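Local coordinates for protein putative dienelactone hydrolase (Klebsiella pneumoniae subsp. pneumoniae MGH 78578, PDB 3F67) that is probably a hydrolase of the dienelactone hydrolase family, with an alpha/beta-hydrolase fold, whose natural substrate is not established, at residues A[130-144]-A[164-176]. Numbering follows the deposited sequence.
Sequences WLYAAHNPQLKAAVA and IAVDLNAPVLGLY
Backbone hydrogen bonds join Ala142 and Ala144 to the strand 172-176: each offers its N-H to one carbonyl, of Pro171 and Leu173 respectively, and its own C=O accepts the N-H two residues further on, of Leu173 and Leu175. Each alanine thus bonds to the residues on both sides of its partner, Val172 or Gly174; this, with strand axes 4.6 Å apart and 12° from aligned, is the evidence for parallel pairing. A further bond, Asn169 N to Ala133 O (2.9 Å), ties the backbone at Ala133 to the loop entering that strand.

Apolar side chains pack the helix against the strand and the loop before it. Val172 sets CG1 over one face of the Trp130 indole, 3.5 Å from the six-membered ring centroid and 16° off its normal, a CH-pi contact; CG1 lies anti to the backbone N, while the other branch, CG2, meets Ala133 CB at 3.6 Å. Leu168 brings CD1 to the indole edge and CD2 to Ala133 CB. The side chains of Ile164 and Leu131 cross at about a right angle, CG1 meeting CD2. On the other sheet face, Val143 CG1 touches Leu175 CD1 (3.6 Å).

One side-chain hydrogen bond crosses, Trp130 NE1 to Tyr176 OH (2.9 Å, 158° at the hydrogen), with the oxygen near the indole plane. Tyr176 OH also bonds Gly147 O. The Tyr176 side chain lies near, without touching, a Cys-His-Asp set with triad geometry, consistent with a family active site.

Edge bond and face contact help to fix the indole's rotation, tying helix 124-133 to strand 172-177, next to the outermost strand of the alpha/beta-hydrolase sheet.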
loop_
_atom_site.group_PDB
_atom_site.type_symbol
_atom_site.label_atom_id
_atom_site.label_comp_id
_atom_site.label_asym_id
_atom_site.label_seq_id
_atom_site.Cartn_x
_atom_site.Cartn_y
_atom_site.Cartn_z
ATOM N N TRP A 130 -6.253 2.782 0.789
ATOM C CA TRP A 130 -7.641 3.100 1.116
ATOM C C TRP A 130 -8.554 2.919 -0.085
ATOM O O TRP A 130 -9.644 2.342 0.026
ATOM C CB TRP A 130 -7.747 4.569 1.574
ATOM C CG TRP A 130 -7.214 4.860 2.959
ATOM C CD1 TRP A 130 -6.031 5.505 3.286
ATOM C CD2 TRP A 130 -7.882 4.589 4.206
ATOM N NE1 TRP A 130 -5.932 5.642 4.671
ATOM C CE2 TRP A 130 -7.049 5.080 5.247
ATOM C CE3 TRP A 130 -9.105 3.949 4.541
ATOM C CZ2 TRP A 130 -7.391 4.970 6.600
ATOM C CZ3 TRP A 130 -9.460 3.839 5.901
ATOM C CH2 TRP A 130 -8.601 4.354 6.919
ATOM N N LEU A 131 -8.141 3.478 -1.219
ATOM C CA LEU A 131 -8.970 3.367 -2.426
ATOM C C LEU A 131 -9.247 1.905 -2.794
ATOM O O LEU A 131 -10.376 1.557 -3.217
ATOM C CB LEU A 131 -8.341 4.093 -3.618
ATOM C CG LEU A 131 -8.093 5.610 -3.464
ATOM C CD1 LEU A 131 -7.591 6.228 -4.800
ATOM C CD2 LEU A 131 -9.249 6.360 -2.909
ATOM N N TYR A 132 -8.196 1.066 -2.739
ATOM C CA TYR A 132 -8.342 -0.337 -3.137
ATOM C C TYR A 132 -9.305 -1.083 -2.206
ATOM O O TYR A 132 -10.083 -1.968 -2.661
ATOM C CB TYR A 132 -6.963 -1.055 -3.156
ATOM C CG TYR A 132 -7.042 -2.332 -3.959
ATOM C CD1 TYR A 132 -7.313 -2.296 -5.326
ATOM C CD2 TYR A 132 -6.907 -3.562 -3.327
ATOM C CE1 TYR A 132 -7.443 -3.457 -6.061
ATOM C CE2 TYR A 132 -7.020 -4.766 -4.062
ATOM C CZ TYR A 132 -7.277 -4.689 -5.421
ATOM O OH TYR A 132 -7.405 -5.838 -6.164
ATOM N N ALA A 133 -9.300 -0.711 -0.919
ATOM C CA ALA A 133 -10.233 -1.305 0.024
ATOM C C ALA A 133 -11.708 -0.987 -0.298
ATOM O O ALA A 133 -12.584 -1.760 0.076
ATOM C CB ALA A 133 -9.888 -0.901 1.508
ATOM N N ALA A 134 -11.969 0.094 -1.041
ATOM C CA ALA A 134 -13.330 0.386 -1.518
ATOM C C ALA A 134 -13.552 -0.119 -2.948
ATOM O O ALA A 134 -14.622 0.100 -3.543
ATOM C CB ALA A 134 -13.589 1.886 -1.473
ATOM N N HIS A 135 -12.546 -0.758 -3.525
ATOM C CA HIS A 135 -12.647 -1.195 -4.927
ATOM C C HIS A 135 -12.879 -2.700 -5.081
ATOM O O HIS A 135 -13.717 -3.131 -5.883
ATOM C CB HIS A 135 -11.376 -0.760 -5.662
ATOM C CG HIS A 135 -11.242 -1.325 -7.046
ATOM N ND1 HIS A 135 -11.846 -0.751 -8.151
ATOM C CD2 HIS A 135 -10.562 -2.406 -7.502
ATOM C CE1 HIS A 135 -11.546 -1.461 -9.231
ATOM N NE2 HIS A 135 -10.751 -2.457 -8.866
ATOM N N ASN A 136 -12.103 -3.497 -4.347
ATOM C CA ASN A 136 -12.102 -4.966 -4.528
ATOM C C ASN A 136 -12.885 -5.620 -3.405
ATOM O O ASN A 136 -12.406 -5.685 -2.280
ATOM C CB ASN A 136 -10.645 -5.544 -4.605
ATOM C CG ASN A 136 -10.638 -7.053 -4.879
ATOM O OD1 ASN A 136 -11.696 -7.687 -4.813
ATOM N ND2 ASN A 136 -9.460 -7.624 -5.238
ATOM N N PRO A 137 -14.086 -6.144 -3.707
ATOM C CA PRO A 137 -14.911 -6.700 -2.621
ATOM C C PRO A 137 -14.315 -7.986 -2.001
ATOM O O PRO A 137 -14.746 -8.391 -0.914
ATOM C CB PRO A 137 -16.249 -7.014 -3.304
ATOM C CG PRO A 137 -15.960 -7.126 -4.709
ATOM C CD PRO A 137 -14.744 -6.268 -5.018
ATOM N N GLN A 138 -13.365 -8.597 -2.710
ATOM C CA GLN A 138 -12.697 -9.841 -2.280
ATOM C C GLN A 138 -11.618 -9.539 -1.229
ATOM O O GLN A 138 -11.209 -10.429 -0.496
ATOM C CB GLN A 138 -12.041 -10.585 -3.471
ATOM C CG GLN A 138 -12.928 -11.490 -4.397
ATOM C CD GLN A 138 -12.118 -12.214 -5.522
ATOM O OE1 GLN A 138 -11.452 -13.233 -5.290
ATOM N NE2 GLN A 138 -12.194 -11.689 -6.741
ATOM N N LEU A 139 -11.166 -8.284 -1.146
ATOM C CA LEU A 139 -10.046 -7.932 -0.253
ATOM C C LEU A 139 -10.429 -8.250 1.203
ATOM O O LEU A 139 -11.534 -7.937 1.624
ATOM C CB LEU A 139 -9.690 -6.450 -0.426
ATOM C CG LEU A 139 -8.508 -6.009 0.470
ATOM C CD1 LEU A 139 -7.180 -6.546 -0.067
ATOM C CD2 LEU A 139 -8.541 -4.440 0.493
ATOM N N LYS A 140 -9.538 -8.883 1.972
ATOM C CA LYS A 140 -9.871 -9.243 3.353
ATOM C C LYS A 140 -9.484 -8.184 4.378
ATOM O O LYS A 140 -10.186 -8.025 5.380
ATOM C CB LYS A 140 -9.184 -10.559 3.739
ATOM C CG LYS A 140 -9.747 -11.753 2.929
ATOM C CD LYS A 140 -11.238 -11.956 3.270
ATOM C CE LYS A 140 -11.767 -13.268 2.700
ATOM N NZ LYS A 140 -11.921 -13.183 1.224
ATOM N N ALA A 141 -8.380 -7.479 4.142
ATOM C CA ALA A 141 -7.978 -6.418 5.062
ATOM C C ALA A 141 -6.899 -5.559 4.444
ATOM O O ALA A 141 -6.262 -5.963 3.436
ATOM C CB ALA A 141 -7.465 -7.030 6.396
ATOM N N ALA A 142 -6.709 -4.366 5.033
ATOM C CA ALA A 142 -5.771 -3.386 4.447
ATOM C C ALA A 142 -5.108 -2.597 5.568
ATOM O O ALA A 142 -5.726 -2.328 6.605
ATOM C CB ALA A 142 -6.512 -2.388 3.505
ATOM N N VAL A 143 -3.838 -2.267 5.366
ATOM C CA VAL A 143 -3.076 -1.396 6.291
ATOM C C VAL A 143 -2.441 -0.270 5.483
ATOM O O VAL A 143 -1.562 -0.521 4.635
ATOM C CB VAL A 143 -1.999 -2.195 7.093
ATOM C CG1 VAL A 143 -1.197 -1.230 8.047
ATOM C CG2 VAL A 143 -2.740 -3.301 7.950
ATOM N N ALA A 144 -2.879 0.972 5.762
ATOM C CA ALA A 144 -2.435 2.152 4.976
ATOM C C ALA A 144 -1.479 2.931 5.874
ATOM O O ALA A 144 -1.847 3.320 7.009
ATOM C CB ALA A 144 -3.644 2.994 4.635
ATOM N N ILE A 164 -14.531 7.803 -0.234
ATOM C CA ILE A 164 -14.843 6.389 -0.468
ATOM C C ILE A 164 -15.057 5.612 0.791
ATOM O O ILE A 164 -15.356 4.429 0.734
ATOM C CB ILE A 164 -13.804 5.696 -1.400
ATOM C CG1 ILE A 164 -12.350 5.897 -0.941
ATOM C CG2 ILE A 164 -13.930 6.303 -2.773
ATOM C CD1 ILE A 164 -11.930 5.112 0.297
ATOM N N ALA A 165 -14.950 6.294 1.942
ATOM C CA ALA A 165 -15.147 5.631 3.228
ATOM C C ALA A 165 -16.482 4.873 3.178
ATOM O O ALA A 165 -16.651 3.747 3.650
ATOM C CB ALA A 165 -15.111 6.672 4.397
ATOM N N VAL A 166 -17.451 5.506 2.536
ATOM C CA VAL A 166 -18.731 4.918 2.354
ATOM C C VAL A 166 -18.777 3.550 1.629
ATOM O O VAL A 166 -19.694 2.767 1.860
ATOM C CB VAL A 166 -19.696 5.980 1.666
ATOM C CG1 VAL A 166 -19.047 6.595 0.408
ATOM C CG2 VAL A 166 -21.056 5.367 1.395
ATOM N N ASP A 167 -17.780 3.260 0.780
ATOM C CA ASP A 167 -17.743 2.057 -0.095
ATOM C C ASP A 167 -16.694 1.022 0.394
ATOM O O ASP A 167 -16.491 -0.003 -0.231
ATOM C CB ASP A 167 -17.388 2.457 -1.547
ATOM C CG ASP A 167 -18.472 3.305 -2.209
ATOM O OD1 ASP A 167 -19.659 3.164 -1.866
ATOM O OD2 ASP A 167 -18.134 4.120 -3.075
ATOM N N LEU A 168 -16.069 1.289 1.533
ATOM C CA LEU A 168 -15.078 0.338 2.083
ATOM C C LEU A 168 -15.643 -1.093 2.279
ATOM O O LEU A 168 -16.762 -1.277 2.814
ATOM C CB LEU A 168 -14.469 0.892 3.379
ATOM C CG LEU A 168 -13.516 2.061 3.193
ATOM C CD1 LEU A 168 -13.224 2.722 4.560
ATOM C CD2 LEU A 168 -12.175 1.668 2.416
ATOM N N ASN A 169 -14.865 -2.076 1.817
ATOM C CA ASN A 169 -15.261 -3.495 1.737
ATOM C C ASN A 169 -14.581 -4.346 2.806
ATOM O O ASN A 169 -15.029 -5.458 3.078
ATOM C CB ASN A 169 -14.872 -4.106 0.376
ATOM C CG ASN A 169 -15.569 -3.438 -0.799
ATOM O OD1 ASN A 169 -14.928 -3.007 -1.762
ATOM N ND2 ASN A 169 -16.877 -3.359 -0.728
ATOM N N ALA A 170 -13.481 -3.825 3.358
ATOM C CA ALA A 170 -12.533 -4.575 4.199
ATOM C C ALA A 170 -12.083 -3.682 5.344
ATOM O O ALA A 170 -12.049 -2.440 5.182
ATOM C CB ALA A 170 -11.278 -4.942 3.369
ATOM N N PRO A 171 -11.734 -4.283 6.516
ATOM C CA PRO A 171 -11.205 -3.498 7.638
ATOM C C PRO A 171 -9.876 -2.839 7.282
ATOM O O PRO A 171 -8.971 -3.534 6.769
ATOM C CB PRO A 171 -10.974 -4.558 8.753
ATOM C CG PRO A 171 -11.813 -5.704 8.346
ATOM C CD PRO A 171 -11.870 -5.716 6.860
ATOM N N VAL A 172 -9.769 -1.527 7.538
ATOM C CA VAL A 172 -8.546 -0.797 7.198
ATOM C C VAL A 172 -7.962 -0.221 8.449
ATOM O O VAL A 172 -8.659 0.446 9.211
ATOM C CB VAL A 172 -8.811 0.390 6.239
ATOM C CG1 VAL A 172 -7.494 1.003 5.864
ATOM C CG2 VAL A 172 -9.544 -0.084 4.957
ATOM N N LEU A 173 -6.682 -0.490 8.666
ATOM C CA LEU A 173 -5.921 0.134 9.780
ATOM C C LEU A 173 -5.047 1.220 9.151
ATOM O O LEU A 173 -4.297 0.932 8.190
ATOM C CB LEU A 173 -4.971 -0.916 10.386
ATOM C CG LEU A 173 -3.887 -0.390 11.309
ATOM C CD1 LEU A 173 -4.471 0.356 12.578
ATOM C CD2 LEU A 173 -3.066 -1.607 11.818
ATOM N N GLY A 174 -5.101 2.445 9.673
ATOM C CA GLY A 174 -4.179 3.486 9.181
ATOM C C GLY A 174 -3.095 3.737 10.219
ATOM O O GLY A 174 -3.366 3.765 11.418
ATOM N N LEU A 175 -1.860 3.914 9.768
ATOM C CA LEU A 175 -0.738 4.199 10.695
ATOM C C LEU A 175 -0.183 5.567 10.291
ATOM O O LEU A 175 0.394 5.713 9.209
ATOM C CB LEU A 175 0.332 3.081 10.535
ATOM C CG LEU A 175 -0.210 1.681 10.908
ATOM C CD1 LEU A 175 0.811 0.586 10.494
ATOM C CD2 LEU A 175 -0.530 1.575 12.464
ATOM N N TYR A 176 -0.383 6.578 11.156
ATOM C CA TYR A 176 -0.164 7.982 10.776
ATOM C C TYR A 176 0.780 8.647 11.787
ATOM O O TYR A 176 0.840 8.225 12.958
ATOM C CB TYR A 176 -1.530 8.705 10.680
ATOM C CG TYR A 176 -2.180 8.394 9.334
ATOM C CD1 TYR A 176 -2.639 7.087 9.039
ATOM C CD2 TYR A 176 -2.312 9.388 8.351
ATOM C CE1 TYR A 176 -3.167 6.773 7.815
ATOM C CE2 TYR A 176 -2.870 9.090 7.085
ATOM C CZ TYR A 176 -3.304 7.784 6.836
ATOM O OH TYR A 176 -3.804 7.447 5.591
#